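Local coordinates for beta-glucuronidase (uncultured Clostridium sp., PDB 6U7J), which hydrolyses beta-D-glucuronides as a glycosyl hydrolase family 2 beta-glucuronidase, probably including estrogen glucuronides in the gut, at residues 338-341 against 342-346. Sequence-based numbering, arbitrary orientation.
Sequences RTSH and YPYAE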
ATOM      1  N   ARG B 338      18.871  14.466 -17.912  1.00 32.77           N
ATOM      2  CA  ARG B 338      20.237  14.690 -17.441  1.00 36.53           C
ATOM      3  C   ARG B 338      20.760  13.393 -16.824  1.00 35.62           C
ATOM      4  O   ARG B 338      20.038  12.732 -16.066  1.00 33.31           O
ATOM      5  CB  ARG B 338      20.293  15.829 -16.416  1.00 29.82           C
ATOM      6  CG  ARG B 338      21.654  15.942 -15.728  1.00 33.73           C
ATOM      7  CD  ARG B 338      21.772  17.191 -14.860  1.00 30.46           C
ATOM      8  NE  ARG B 338      20.745  17.242 -13.824  1.00 32.59           N
ATOM      9  CZ  ARG B 338      20.987  17.197 -12.517  1.00 36.94           C
ATOM     10  NH1 ARG B 338      22.235  17.083 -12.073  1.00 33.55           N
ATOM     11  NH2 ARG B 338      19.978  17.254 -11.644  1.00 32.61           N
ATOM     12  N   THR B 339      21.995  13.010 -17.163  1.00 32.26           N
ATOM     13  CA  THR B 339      22.561  11.768 -16.638  1.00 33.92           C
ATOM     14  C   THR B 339      23.012  12.004 -15.188  1.00 33.57           C
ATOM     15  O   THR B 339      24.193  11.960 -14.851  1.00 31.13           O
ATOM     16  CB  THR B 339      23.706  11.250 -17.499  1.00 33.98           C
ATOM     17  OG1 THR B 339      24.896  11.988 -17.235  1.00 30.22           O
ATOM     18  CG2 THR B 339      23.359  11.349 -18.976  1.00 29.12           C
ATOM     19  N   SER B 340      22.019  12.232 -14.300  1.00 31.81           N
ATOM     20  CA  SER B 340      22.241  12.748 -12.975  1.00 33.91           C
ATOM     21  C   SER B 340      23.231  11.892 -12.201  1.00 40.60           C
ATOM     22  O   SER B 340      22.981  10.729 -11.880  1.00 32.99           O
ATOM     23  CB  SER B 340      20.926  12.943 -12.181  1.00 31.48           C
ATOM     24  OG  SER B 340      19.983  11.931 -12.478  1.00 42.89           O
ATOM     25  N   HIS B 341      24.409  12.489 -12.050  1.00 47.50           N
ATOM     26  CA  HIS B 341      25.480  12.348 -11.089  1.00 34.20           C
ATOM     27  C   HIS B 341      26.517  11.349 -11.536  1.00 33.83           C
ATOM     28  O   HIS B 341      27.418  11.054 -10.786  1.00 35.18           O
ATOM     29  CB  HIS B 341      24.998  12.112  -9.670  1.00 35.65           C
ATOM     30  CG  HIS B 341      23.814  12.975  -9.299  1.00 36.89           C
ATOM     31  ND1 HIS B 341      23.613  14.222  -9.865  1.00 38.26           N
ATOM     32  CD2 HIS B 341      22.802  12.795  -8.409  1.00 32.38           C
ATOM     33  CE1 HIS B 341      22.506  14.745  -9.378  1.00 36.27           C
ATOM     34  NE2 HIS B 341      22.005  13.910  -8.482  1.00 35.38           N
ATOM     35  N   TYR B 342      26.453  10.877 -12.783  1.00 35.91           N
ATOM     36  CA  TYR B 342      27.476  10.021 -13.386  1.00 34.11           C
ATOM     37  C   TYR B 342      27.088   9.711 -14.827  1.00 32.05           C
ATOM     38  O   TYR B 342      25.908   9.783 -15.184  1.00 34.63           O
ATOM     39  CB  TYR B 342      27.618   8.707 -12.586  1.00 32.02           C
ATOM     40  CG  TYR B 342      26.292   8.149 -12.145  1.00 31.84           C
ATOM     41  CD1 TYR B 342      25.807   8.358 -10.852  1.00 30.18           C
ATOM     42  CD2 TYR B 342      25.506   7.420 -13.015  1.00 31.58           C
ATOM     43  CE1 TYR B 342      24.560   7.866 -10.451  1.00 28.09           C
ATOM     44  CE2 TYR B 342      24.260   6.928 -12.627  1.00 33.48           C
ATOM     45  CZ  TYR B 342      23.792   7.154 -11.343  1.00 28.97           C
ATOM     46  OH  TYR B 342      22.565   6.653 -10.978  1.00 30.38           O
ATOM     47  N   PRO B 343      28.061   9.358 -15.656  1.00 33.01           N
ATOM     48  CA  PRO B 343      27.733   8.904 -17.016  1.00 29.36           C
ATOM     49  C   PRO B 343      26.925   7.609 -17.002  1.00 33.02           C
ATOM     50  O   PRO B 343      27.130   6.738 -16.157  1.00 35.66           O
ATOM     51  CB  PRO B 343      29.116   8.685 -17.665  1.00 34.42           C
ATOM     52  CG  PRO B 343      30.047   9.547 -16.867  1.00 32.79           C
ATOM     53  CD  PRO B 343      29.508   9.580 -15.463  1.00 31.80           C
ATOM     54  N   TYR B 344      26.013   7.486 -17.955  1.00 31.39           N
ATOM     55  CA  TYR B 344      25.218   6.284 -18.104  1.00 29.61           C
ATOM     56  C   TYR B 344      25.889   5.343 -19.105  1.00 34.51           C
ATOM     57  O   TYR B 344      26.877   5.691 -19.759  1.00 29.14           O
ATOM     58  CB  TYR B 344      23.790   6.627 -18.558  1.00 29.82           C
ATOM     59  CG  TYR B 344      22.949   7.394 -17.534  1.00 31.39           C
ATOM     60  CD1 TYR B 344      23.432   7.645 -16.246  1.00 28.94           C
ATOM     61  CD2 TYR B 344      21.670   7.865 -17.862  1.00 30.69           C
ATOM     62  CE1 TYR B 344      22.671   8.339 -15.308  1.00 29.87           C
ATOM     63  CE2 TYR B 344      20.896   8.574 -16.935  1.00 30.02           C
ATOM     64  CZ  TYR B 344      21.401   8.803 -15.660  1.00 35.19           C
ATOM     65  OH  TYR B 344      20.652   9.505 -14.733  1.00 34.12           O
ATOM     66  N   ALA B 345      25.344   4.128 -19.203  1.00 29.30           N
ATOM     67  CA  ALA B 345      25.817   3.164 -20.177  1.00 32.29           C
ATOM     68  C   ALA B 345      25.705   3.746 -21.583  1.00 33.77           C
ATOM     69  O   ALA B 345      24.810   4.532 -21.883  1.00 31.24           O
ATOM     70  CB  ALA B 345      25.015   1.867 -20.068  1.00 29.89           C
ATOM     71  N   GLU B 346      26.642   3.361 -22.448  1.00 32.10           N
ATOM     72  CA  GLU B 346      26.614   3.857 -23.820  1.00 32.47           C
ATOM     73  C   GLU B 346      25.355   3.431 -24.549  1.00 32.91           C
ATOM     74  O   GLU B 346      24.888   4.152 -25.439  1.00 36.96           O
ATOM     75  CB  GLU B 346      27.853   3.382 -24.579  1.00 34.77           C
ATOM     76  CG  GLU B 346      29.118   3.709 -23.850  1.00 37.67           C
ATOM     77  CD  GLU B 346      30.346   3.435 -24.661  1.00 44.74           C
ATOM     78  OE1 GLU B 346      30.521   4.114 -25.711  1.00 43.49           O
ATOM     79  OE2 GLU B 346      31.126   2.537 -24.242  1.00 43.95           O
TER
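Thr-339 OG1 donates a 3.2 Å hydrogen bond to Tyr-342 O and is also hydrogen-bonded to Glu-362 N, tying this buried loop of the TIM barrel to the neighbouring parallel strand 358-362. Thr-339 OG1 lies well above the carbonyl plane of Tyr-342, brought to Tyr-342 O by a chi1 of 78° that sets it between the backbone N and the carbonyl carbon. The loop joins strand 336-338 to helix 346-355 and begins with a type II beta turn, Thr-339 to Tyr-342, closed by Tyr-342 N to Thr-339 O (3.2 Å, 167° at the hydrogen). Thr-339 CB makes a CH-pi interaction with the Tyr-344 ring, 3.6 Å from the ring centroid and only 4° off its normal. Tyr-342 instead receives Ser-340 O over one ring face, 3.5 Å above the plane and offset toward the rim. Its hydroxyl is gripped by His-307 ND1, Lys-315 NZ and Glu-308 N. Arg-338 forms salt bridges with Glu-362 and Glu-506; Glu-362 receives Arg-338 NH1 through OE1 and His-341 ND1 through OE2. Ser-340 CB rests over one face of the His-341 ring, 3.7 Å above its plane.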